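Nuclear hormone receptor HR38 (Drosophila melanogaster, PDB 1PDU) acts as an orphan nuclear receptor that mediates an atypical ecdysteroid signalling pathway, probably by regulating transcription. Local coordinates at residues G179-R182 against D183-Y187; A18-R21 against S22-T26; T114-R118 against T119-R123. All blocks are in the same frame, centred on the assembly; numbering follows the deposited sequence.

Contact 1: G179-R182 against D183-Y187; sequences GSLR and DHVTY
Thr-186 reaches back to Arg-182 with two donors at once, a clear case of a hydroxyl sharing the carbonyl that its own amide already uses. Arg-182 O accepts the backbone N of Thr-186 at 3.0 Å and also its OG1 at 3.0 Å. The amide comes roughly head-on to the oxygen, whereas the hydroxyl sits well above the carbonyl plane, 45° out of it. Thr-186 is turned for this by a chi1 of -64°, which sets OG1 beside its backbone N and directs it at the preceding turn.

The other carbonyls of 179-182 are satisfied in the regular helical way, Gly-179 O by Asp-183 N, Ser-180 O by His-184 N and Leu-181 O by Val-185 N. The Asp-183 carboxylate adds no bond here: its OD2 lies 3.4 Å from Gly-179 O, and both atoms are acceptors. The imidazole of His-184 looks outside the segment, where NE2 is hydrogen-bonded to OD2 of Asp-145.

Apolar groups fill the buried side of the same turn. Leu-181 and Val-185 lie aslant to each other, with CD1 of Leu-181 touching CG2 of Val-185 at 4.2 Å. The same methyl, Val-185 CG2, presses to 3.1 Å from Leu-181 O, a tight fit beside a carbonyl already occupied by an amide. Leu-181 continues onto Phe-198 and Leu-201 of helix 197-202 and onto Cys-151 of helix 146-157, so this stripe faces the helical interior of the ligand-binding domain.

Chemically, then, the C-terminal turns of helix 167-187 divide their work: all four carbonyls of 179-182 are engaged, Arg-182 O doubly so, and the Asp-145 carboxylate would probably favour a proton on His-184 NE2, tying this helix to the residue just ahead of helix 146-157.

Contact 2: A18-R21 against S22-T26; sequences ALVR and SHVDT
Ser-22 folds its hydroxyl back onto the preceding turn, where Ser-22 OG lies 2.6 Å from Ala-18 O in a hydrogen bond. With chi1 at -54°, OG stands beside the serine's own backbone N, and Ser-22 N bonds to Ala-18 O as well, at 3.0 Å. Hydroxyl and amide approach from opposite faces of the Ala-18 carbonyl plane, each tilted about 30° from it, so one carbonyl oxygen is held from two directions.

A different pairing runs along another flank of the helix. Val-20 and Val-24, one turn apart, meet through CG1 of Val-20 and CG2 of Val-24 at 4.2 Å; Val-24 CG2 also comes to 3.1 Å from Val-20 O.

Helix 15-25 is the first in the chain, and it packs on the mainly helical body of the nuclear receptor ligand-binding domain. Leu-19 rests on Ala-154 of helix 146-157, while Ser-22 touches Phe-66 of helix 45-67. Near the C-terminal end His-23 turns its ring almost perpendicular to that of Phe-149, while His-23 N bonds to Leu-19 O at 2.8 Å, and Thr-26, the first residue to leave helical angles, sends its backbone N to His-23 O.

Contact 3: T114-R118 against T119-R123; sequences TVLHR and TQCLR
Gln-120 turns its side-chain oxygen back to His-117, where it is gripped by two hydrogen bonds from one residue. The backbone N of His-117 lies 2.7 Å from Gln-120 OE1, an almost straight bond that falls in the amide plane on a lone pair. The second donor is the imidazole: ND1 of His-117 stands 3.1 Å from Gln-120 OE1, which lies in the plane of the ring at its edge. Seen from the amide, this donor stands well above the plane; ring and amide planes are 85° apart. The extended chain of Gln-120 beyond CG (chi2 169°) carries the carboxamide back far enough for both bonds, and NE2, at its other corner, is bonded to His-37 O. A further side-chain hydrogen bond runs from Arg-118 NE to Lys-107 O.

Backbone bonds start the helix. Gln-120 N binds His-117 O at 3.0 Å, and Arg-118 O is shared by the amides three and four residues on, Cys-121 N and Leu-122 N.

Among van der Waals contacts, Leu-116 sets its CD1 3.8 Å from Cys-121 SG, and Leu-116 CB lies 3.4 Å from Gln-120 OE1. Thr-119 brings OG1 to 3.3 Å from His-117 CB. Aromatic stacking enters as well, the ring of His-117 lying against that of Tyr-38.

Strand 115-117 and the helix meet at close to a right angle, the sharp corner where the small antiparallel beta-hairpin of the nuclear receptor ligand-binding domain, formed with strand 107-109, passes directly into its next helix.

From the N terminus the order is contact 2, then contact 3, then contact 1. Each pairs two adjoining segments, so none closes a long loop, and they run in series without nesting or crossing. Contact 2 lies within helix 15-25, contact 3 at the junction of strand 115-117 with helix 118-125, and contact 1 in the last turns of helix 167-187. Contacts 1 and 2 both rest on helix 146-157, and Ser-180 and His-184 of contact 1 also touch Leu-15 and Ile-16 of helix 15-25. Contact 3 is far from contact 1, their centres about 36 Å apart across the middle of the chain, and it shares helix 45-67 as a neighbour with contact 2.

Contact 1: G179-R182 against D183-Y187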
ATOM      1  N   GLY A 179       9.139   8.030  15.720  1.00 37.12           N
ATOM      2  CA  GLY A 179      10.323   7.939  16.553  1.00 37.36           C
ATOM      3  C   GLY A 179      11.209   6.787  16.120  1.00 37.54           C
ATOM      4  O   GLY A 179      12.406   6.968  15.916  1.00 38.17           O
ATOM      5  N   SER A 180      10.628   5.600  15.970  1.00 37.23           N
ATOM      6  CA  SER A 180      11.406   4.444  15.562  1.00 37.56           C
ATOM      7  C   SER A 180      12.036   4.658  14.197  1.00 37.29           C
ATOM      8  O   SER A 180      13.170   4.244  13.964  1.00 37.04           O
ATOM      9  CB  SER A 180      10.536   3.183  15.544  1.00 39.69           C
ATOM     10  OG  SER A 180      10.293   2.706  16.861  1.00 41.37           O
ATOM     11  N   LEU A 181      11.314   5.303  13.286  1.00 36.19           N
ATOM     12  CA  LEU A 181      11.875   5.545  11.965  1.00 35.99           C
ATOM     13  C   LEU A 181      13.036   6.530  12.098  1.00 36.91           C
ATOM     14  O   LEU A 181      14.074   6.387  11.450  1.00 35.62           O
ATOM     15  CB  LEU A 181      10.819   6.121  11.024  1.00 34.20           C
ATOM     16  CG  LEU A 181      11.338   6.432   9.620  1.00 32.79           C
ATOM     17  CD1 LEU A 181      11.768   5.135   8.957  1.00 31.05           C
ATOM     18  CD2 LEU A 181      10.259   7.123   8.801  1.00 32.37           C
ATOM     19  N   ARG A 182      12.845   7.537  12.943  1.00 37.87           N
ATOM     20  CA  ARG A 182      13.871   8.540  13.176  1.00 39.87           C
ATOM     21  C   ARG A 182      15.151   7.883  13.702  1.00 39.22           C
ATOM     22  O   ARG A 182      16.226   8.084  13.133  1.00 37.44           O
ATOM     23  CB  ARG A 182      13.379   9.577  14.183  1.00 42.90           C
ATOM     24  CG  ARG A 182      14.389  10.685  14.463  1.00 47.60           C
ATOM     25  CD  ARG A 182      14.126  11.911  13.610  1.00 50.38           C
ATOM     26  NE  ARG A 182      12.855  12.542  13.967  1.00 53.48           N
ATOM     27  CZ  ARG A 182      12.361  13.622  13.366  1.00 54.26           C
ATOM     28  NH1 ARG A 182      13.032  14.196  12.376  1.00 55.07           N
ATOM     29  NH2 ARG A 182      11.198  14.126  13.755  1.00 54.60           N
ATOM     30  N   ASP A 183      15.037   7.102  14.778  1.00 39.02           N
ATOM     31  CA  ASP A 183      16.202   6.424  15.350  1.00 40.89           C
ATOM     32  C   ASP A 183      16.931   5.579  14.303  1.00 41.23           C
ATOM     33  O   ASP A 183      18.157   5.666  14.157  1.00 41.45           O
ATOM     34  CB  ASP A 183      15.793   5.525  16.522  1.00 42.15           C
ATOM     35  CG  ASP A 183      15.184   6.308  17.676  1.00 45.15           C
ATOM     36  OD1 ASP A 183      15.511   7.507  17.823  1.00 46.88           O
ATOM     37  OD2 ASP A 183      14.387   5.727  18.447  1.00 45.50           O
ATOM     38  N   HIS A 184      16.175   4.771  13.567  1.00 39.94           N
ATOM     39  CA  HIS A 184      16.759   3.915  12.543  1.00 39.13           C
ATOM     40  C   HIS A 184      17.527   4.702  11.483  1.00 39.77           C
ATOM     41  O   HIS A 184      18.623   4.311  11.084  1.00 39.98           O
ATOM     42  CB  HIS A 184      15.666   3.088  11.862  1.00 38.46           C
ATOM     43  CG  HIS A 184      16.179   2.193  10.781  1.00 37.06           C
ATOM     44  ND1 HIS A 184      16.906   1.052  11.044  1.00 37.98           N
ATOM     45  CD2 HIS A 184      16.116   2.296   9.434  1.00 37.45           C
ATOM     46  CE1 HIS A 184      17.270   0.491   9.906  1.00 37.14           C
ATOM     47  NE2 HIS A 184      16.804   1.227   8.913  1.00 38.86           N
ATOM     48  N   VAL A 185      16.953   5.809  11.022  1.00 39.69           N
ATOM     49  CA  VAL A 185      17.602   6.618   9.988  1.00 39.86           C
ATOM     50  C   VAL A 185      18.882   7.296  10.473  1.00 40.22           C
ATOM     51  O   VAL A 185      19.880   7.345   9.751  1.00 39.27           O
ATOM     52  CB  VAL A 185      16.638   7.689   9.441  1.00 37.90           C
ATOM     53  CG1 VAL A 185      17.371   8.632   8.504  1.00 37.33           C
ATOM     54  CG2 VAL A 185      15.500   7.013   8.717  1.00 35.65           C
ATOM     55  N   THR A 186      18.842   7.805  11.698  1.00 41.11           N
ATOM     56  CA  THR A 186      19.980   8.485  12.299  1.00 42.88           C
ATOM     57  C   THR A 186      21.243   7.627  12.345  1.00 43.16           C
ATOM     58  O   THR A 186      22.337   8.110  12.058  1.00 44.09           O
ATOM     59  CB  THR A 186      19.649   8.934  13.735  1.00 43.60           C
ATOM     60  OG1 THR A 186      18.595   9.905  13.703  1.00 44.78           O
ATOM     61  CG2 THR A 186      20.877   9.542  14.401  1.00 44.13           C
ATOM     62  N   TYR A 187      21.091   6.354  12.689  1.00 44.03           N
ATOM     63  CA  TYR A 187      22.234   5.454  12.788  1.00 44.41           C
ATOM     64  C   TYR A 187      22.518   4.595  11.559  1.00 46.11           C
ATOM     65  O   TYR A 187      23.473   3.824  11.550  1.00 45.62           O
ATOM     66  CB  TYR A 187      22.064   4.582  14.031  1.00 44.13           C
ATOM     67  CG  TYR A 187      21.882   5.415  15.288  1.00 44.49           C
ATOM     68  CD1 TYR A 187      20.649   5.480  15.935  1.00 44.09           C
ATOM     69  CD2 TYR A 187      22.938   6.173  15.807  1.00 43.73           C
ATOM     70  CE1 TYR A 187      20.466   6.285  17.067  1.00 45.12           C
ATOM     71  CE2 TYR A 187      22.767   6.979  16.932  1.00 44.31           C
ATOM     72  CZ  TYR A 187      21.528   7.033  17.558  1.00 45.65           C
ATOM     73  OH  TYR A 187      21.341   7.847  18.663  1.00 48.18           O
TER

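Contact 2: A18-R21 against S22-T26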
ATOM      1  N   ALA A  18       8.944  -5.373  14.952  1.00 33.12           N
ATOM      2  CA  ALA A  18       7.604  -5.938  14.865  1.00 33.91           C
ATOM      3  C   ALA A  18       7.031  -5.555  13.496  1.00 33.80           C
ATOM      4  O   ALA A  18       6.364  -6.358  12.827  1.00 32.49           O
ATOM      5  CB  ALA A  18       6.717  -5.386  15.991  1.00 33.15           C
ATOM      6  N   LEU A  19       7.310  -4.323  13.081  1.00 33.07           N
ATOM      7  CA  LEU A  19       6.823  -3.840  11.807  1.00 33.73           C
ATOM      8  C   LEU A  19       7.471  -4.584  10.654  1.00 33.72           C
ATOM      9  O   LEU A  19       6.780  -5.056   9.760  1.00 33.31           O
ATOM     10  CB  LEU A  19       7.056  -2.332  11.677  1.00 32.88           C
ATOM     11  CG  LEU A  19       6.199  -1.428  12.573  1.00 32.32           C
ATOM     12  CD1 LEU A  19       6.394   0.018  12.181  1.00 30.33           C
ATOM     13  CD2 LEU A  19       4.722  -1.802  12.445  1.00 30.80           C
ATOM     14  N   VAL A  20       8.792  -4.700  10.680  1.00 35.00           N
ATOM     15  CA  VAL A  20       9.508  -5.392   9.613  1.00 36.00           C
ATOM     16  C   VAL A  20       9.059  -6.840   9.497  1.00 37.02           C
ATOM     17  O   VAL A  20       8.913  -7.367   8.390  1.00 35.99           O
ATOM     18  CB  VAL A  20      11.037  -5.355   9.835  1.00 36.29           C
ATOM     19  CG1 VAL A  20      11.742  -6.177   8.768  1.00 36.41           C
ATOM     20  CG2 VAL A  20      11.525  -3.929   9.766  1.00 36.70           C
ATOM     21  N   ARG A  21       8.841  -7.489  10.638  1.00 37.88           N
ATOM     22  CA  ARG A  21       8.397  -8.879  10.623  1.00 39.61           C
ATOM     23  C   ARG A  21       6.998  -8.975  10.033  1.00 38.81           C
ATOM     24  O   ARG A  21       6.694  -9.917   9.310  1.00 39.58           O
ATOM     25  CB  ARG A  21       8.406  -9.480  12.035  1.00 41.25           C
ATOM     26  CG  ARG A  21       9.803  -9.731  12.583  1.00 45.62           C
ATOM     27  CD  ARG A  21       9.768 -10.410  13.945  1.00 48.05           C
ATOM     28  NE  ARG A  21      11.116 -10.608  14.478  1.00 51.72           N
ATOM     29  CZ  ARG A  21      11.374 -11.078  15.694  1.00 53.66           C
ATOM     30  NH1 ARG A  21      12.631 -11.226  16.100  1.00 53.77           N
ATOM     31  NH2 ARG A  21      10.371 -11.395  16.512  1.00 54.62           N
ATOM     32  N   SER A  22       6.146  -8.003  10.344  1.00 37.85           N
ATOM     33  CA  SER A  22       4.792  -8.007   9.812  1.00 37.69           C
ATOM     34  C   SER A  22       4.879  -7.832   8.305  1.00 37.20           C
ATOM     35  O   SER A  22       4.219  -8.554   7.550  1.00 35.65           O
ATOM     36  CB  SER A  22       3.968  -6.871  10.407  1.00 38.67           C
ATOM     37  OG  SER A  22       4.006  -6.921  11.819  1.00 43.32           O
ATOM     38  N   HIS A  23       5.694  -6.870   7.873  1.00 35.66           N
ATOM     39  CA  HIS A  23       5.866  -6.633   6.452  1.00 35.48           C
ATOM     40  C   HIS A  23       6.276  -7.955   5.792  1.00 35.71           C
ATOM     41  O   HIS A  23       5.602  -8.423   4.881  1.00 34.82           O
ATOM     42  CB  HIS A  23       6.936  -5.568   6.195  1.00 34.60           C
ATOM     43  CG  HIS A  23       7.332  -5.455   4.754  1.00 35.88           C
ATOM     44  ND1 HIS A  23       6.510  -4.901   3.793  1.00 35.72           N
ATOM     45  CD2 HIS A  23       8.433  -5.889   4.097  1.00 34.50           C
ATOM     46  CE1 HIS A  23       7.085  -5.004   2.608  1.00 33.78           C
ATOM     47  NE2 HIS A  23       8.252  -5.599   2.764  1.00 35.85           N
ATOM     48  N   VAL A  24       7.364  -8.559   6.273  1.00 36.06           N
ATOM     49  CA  VAL A  24       7.868  -9.819   5.721  1.00 36.91           C
ATOM     50  C   VAL A  24       6.806 -10.929   5.729  1.00 38.31           C
ATOM     51  O   VAL A  24       6.590 -11.596   4.716  1.00 39.17           O
ATOM     52  CB  VAL A  24       9.146 -10.308   6.491  1.00 36.79           C
ATOM     53  CG1 VAL A  24       9.609 -11.668   5.968  1.00 35.78           C
ATOM     54  CG2 VAL A  24      10.263  -9.296   6.332  1.00 34.42           C
ATOM     55  N   ASP A  25       6.130 -11.108   6.858  1.00 38.52           N
ATOM     56  CA  ASP A  25       5.100 -12.136   6.974  1.00 40.04           C
ATOM     57  C   ASP A  25       3.897 -11.916   6.041  1.00 40.28           C
ATOM     58  O   ASP A  25       3.150 -12.856   5.757  1.00 40.78           O
ATOM     59  CB  ASP A  25       4.617 -12.223   8.423  1.00 42.72           C
ATOM     60  CG  ASP A  25       5.734 -12.612   9.390  1.00 46.07           C
ATOM     61  OD1 ASP A  25       5.536 -12.453  10.619  1.00 48.52           O
ATOM     62  OD2 ASP A  25       6.806 -13.076   8.930  1.00 47.22           O
ATOM     63  N   THR A  26       3.704 -10.685   5.571  1.00 38.86           N
ATOM     64  CA  THR A  26       2.592 -10.397   4.674  1.00 37.93           C
ATOM     65  C   THR A  26       3.025 -10.019   3.256  1.00 38.45           C
ATOM     66  O   THR A  26       2.221  -9.531   2.472  1.00 39.69           O
ATOM     67  CB  THR A  26       1.689  -9.273   5.235  1.00 37.04           C
ATOM     68  OG1 THR A  26       2.449  -8.069   5.397  1.00 34.21           O
ATOM     69  CG2 THR A  26       1.095  -9.688   6.568  1.00 35.58           C
TER

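Contact 3: T114-R118 against T119-R123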
ATOM      1  N   THR A 114      -0.405 -12.754  -6.603  1.00 31.23           N
ATOM      2  CA  THR A 114      -0.717 -12.764  -8.028  1.00 31.06           C
ATOM      3  C   THR A 114       0.265 -11.932  -8.838  1.00 29.90           C
ATOM      4  O   THR A 114       0.613 -10.816  -8.447  1.00 29.79           O
ATOM      5  CB  THR A 114      -2.136 -12.231  -8.289  1.00 31.63           C
ATOM      6  OG1 THR A 114      -3.094 -13.140  -7.734  1.00 33.65           O
ATOM      7  CG2 THR A 114      -2.388 -12.072  -9.794  1.00 32.02           C
ATOM      8  N   VAL A 115       0.709 -12.491  -9.964  1.00 29.06           N
ATOM      9  CA  VAL A 115       1.643 -11.818 -10.864  1.00 29.09           C
ATOM     10  C   VAL A 115       0.977 -11.699 -12.231  1.00 29.58           C
ATOM     11  O   VAL A 115       0.357 -12.647 -12.703  1.00 30.53           O
ATOM     12  CB  VAL A 115       2.946 -12.628 -11.043  1.00 29.97           C
ATOM     13  CG1 VAL A 115       3.908 -11.884 -11.975  1.00 29.42           C
ATOM     14  CG2 VAL A 115       3.586 -12.887  -9.695  1.00 30.30           C
ATOM     15  N   LEU A 116       1.104 -10.536 -12.859  1.00 30.74           N
ATOM     16  CA  LEU A 116       0.522 -10.293 -14.181  1.00 31.49           C
ATOM     17  C   LEU A 116       1.500  -9.469 -15.010  1.00 31.67           C
ATOM     18  O   LEU A 116       2.491  -8.951 -14.481  1.00 30.93           O
ATOM     19  CB  LEU A 116      -0.780  -9.491 -14.058  1.00 32.65           C
ATOM     20  CG  LEU A 116      -1.923  -9.955 -13.151  1.00 34.72           C
ATOM     21  CD1 LEU A 116      -2.870  -8.782 -12.904  1.00 34.42           C
ATOM     22  CD2 LEU A 116      -2.659 -11.124 -13.788  1.00 34.32           C
ATOM     23  N   HIS A 117       1.220  -9.348 -16.307  1.00 32.27           N
ATOM     24  CA  HIS A 117       2.049  -8.514 -17.172  1.00 32.44           C
ATOM     25  C   HIS A 117       1.599  -7.091 -16.871  1.00 32.91           C
ATOM     26  O   HIS A 117       0.440  -6.862 -16.529  1.00 33.21           O
ATOM     27  CB  HIS A 117       1.761  -8.725 -18.660  1.00 30.53           C
ATOM     28  CG  HIS A 117       2.211 -10.035 -19.219  1.00 30.80           C
ATOM     29  ND1 HIS A 117       1.511 -11.208 -19.026  1.00 32.02           N
ATOM     30  CD2 HIS A 117       3.225 -10.337 -20.067  1.00 30.73           C
ATOM     31  CE1 HIS A 117       2.069 -12.173 -19.738  1.00 32.38           C
ATOM     32  NE2 HIS A 117       3.110 -11.670 -20.380  1.00 31.92           N
ATOM     33  N   ARG A 118       2.498  -6.130 -17.012  1.00 34.77           N
ATOM     34  CA  ARG A 118       2.114  -4.748 -16.807  1.00 35.67           C
ATOM     35  C   ARG A 118       1.039  -4.414 -17.831  1.00 36.40           C
ATOM     36  O   ARG A 118       0.149  -3.604 -17.570  1.00 37.93           O
ATOM     37  CB  ARG A 118       3.315  -3.834 -16.995  1.00 35.72           C
ATOM     38  CG  ARG A 118       4.416  -4.163 -16.037  1.00 38.08           C
ATOM     39  CD  ARG A 118       5.317  -2.991 -15.777  1.00 39.09           C
ATOM     40  NE  ARG A 118       6.200  -3.284 -14.652  1.00 39.88           N
ATOM     41  CZ  ARG A 118       7.125  -2.451 -14.190  1.00 40.39           C
ATOM     42  NH1 ARG A 118       7.299  -1.263 -14.757  1.00 39.51           N
ATOM     43  NH2 ARG A 118       7.871  -2.813 -13.153  1.00 40.72           N
ATOM     44  N   THR A 119       1.115  -5.055 -18.993  1.00 36.05           N
ATOM     45  CA  THR A 119       0.147  -4.818 -20.057  1.00 37.40           C
ATOM     46  C   THR A 119      -1.259  -5.331 -19.752  1.00 38.20           C
ATOM     47  O   THR A 119      -2.232  -4.821 -20.301  1.00 38.85           O
ATOM     48  CB  THR A 119       0.630  -5.423 -21.384  1.00 37.35           C
ATOM     49  OG1 THR A 119       0.881  -6.825 -21.212  1.00 37.51           O
ATOM     50  CG2 THR A 119       1.906  -4.715 -21.847  1.00 35.47           C
ATOM     51  N   GLN A 120      -1.379  -6.339 -18.892  1.00 39.36           N
ATOM     52  CA  GLN A 120      -2.700  -6.855 -18.528  1.00 40.57           C
ATOM     53  C   GLN A 120      -3.339  -5.914 -17.505  1.00 42.53           C
ATOM     54  O   GLN A 120      -4.542  -5.969 -17.268  1.00 43.47           O
ATOM     55  CB  GLN A 120      -2.599  -8.243 -17.899  1.00 39.40           C
ATOM     56  CG  GLN A 120      -2.180  -9.366 -18.833  1.00 38.58           C
ATOM     57  CD  GLN A 120      -1.839 -10.644 -18.077  1.00 36.94           C
ATOM     58  OE1 GLN A 120      -0.965 -10.649 -17.211  1.00 35.47           O
ATOM     59  NE2 GLN A 120      -2.525 -11.732 -18.406  1.00 37.86           N
ATOM     60  N   CYS A 121      -2.522  -5.064 -16.891  1.00 44.02           N
ATOM     61  CA  CYS A 121      -3.004  -4.128 -15.883  1.00 46.22           C
ATOM     62  C   CYS A 121      -3.360  -2.784 -16.495  1.00 48.02           C
ATOM     63  O   CYS A 121      -4.252  -2.080 -16.012  1.00 48.57           O
ATOM     64  CB  CYS A 121      -1.938  -3.922 -14.809  1.00 45.91           C
ATOM     65  SG  CYS A 121      -1.453  -5.435 -13.954  1.00 47.42           S
ATOM     66  N   LEU A 122      -2.648  -2.423 -17.554  1.00 49.31           N
ATOM     67  CA  LEU A 122      -2.899  -1.161 -18.227  1.00 49.83           C
ATOM     68  C   LEU A 122      -4.362  -1.149 -18.640  1.00 48.70           C
ATOM     69  O   LEU A 122      -5.021  -0.110 -18.635  1.00 49.01           O
ATOM     70  CB  LEU A 122      -1.999  -1.029 -19.456  1.00 51.15           C
ATOM     71  CG  LEU A 122      -1.982   0.355 -20.110  1.00 53.18           C
ATOM     72  CD1 LEU A 122      -1.421   1.379 -19.121  1.00 53.16           C
ATOM     73  CD2 LEU A 122      -1.145   0.311 -21.381  1.00 53.57           C
ATOM     74  N   ARG A 123      -4.871  -2.324 -18.976  1.00 48.06           N
ATOM     75  CA  ARG A 123      -6.259  -2.452 -19.391  1.00 47.61           C
ATOM     76  C   ARG A 123      -7.235  -2.040 -18.285  1.00 47.00           C
ATOM     77  O   ARG A 123      -8.220  -1.351 -18.540  1.00 47.69           O
ATOM     78  CB  ARG A 123      -6.533  -3.893 -19.832  1.00 48.16           C
TER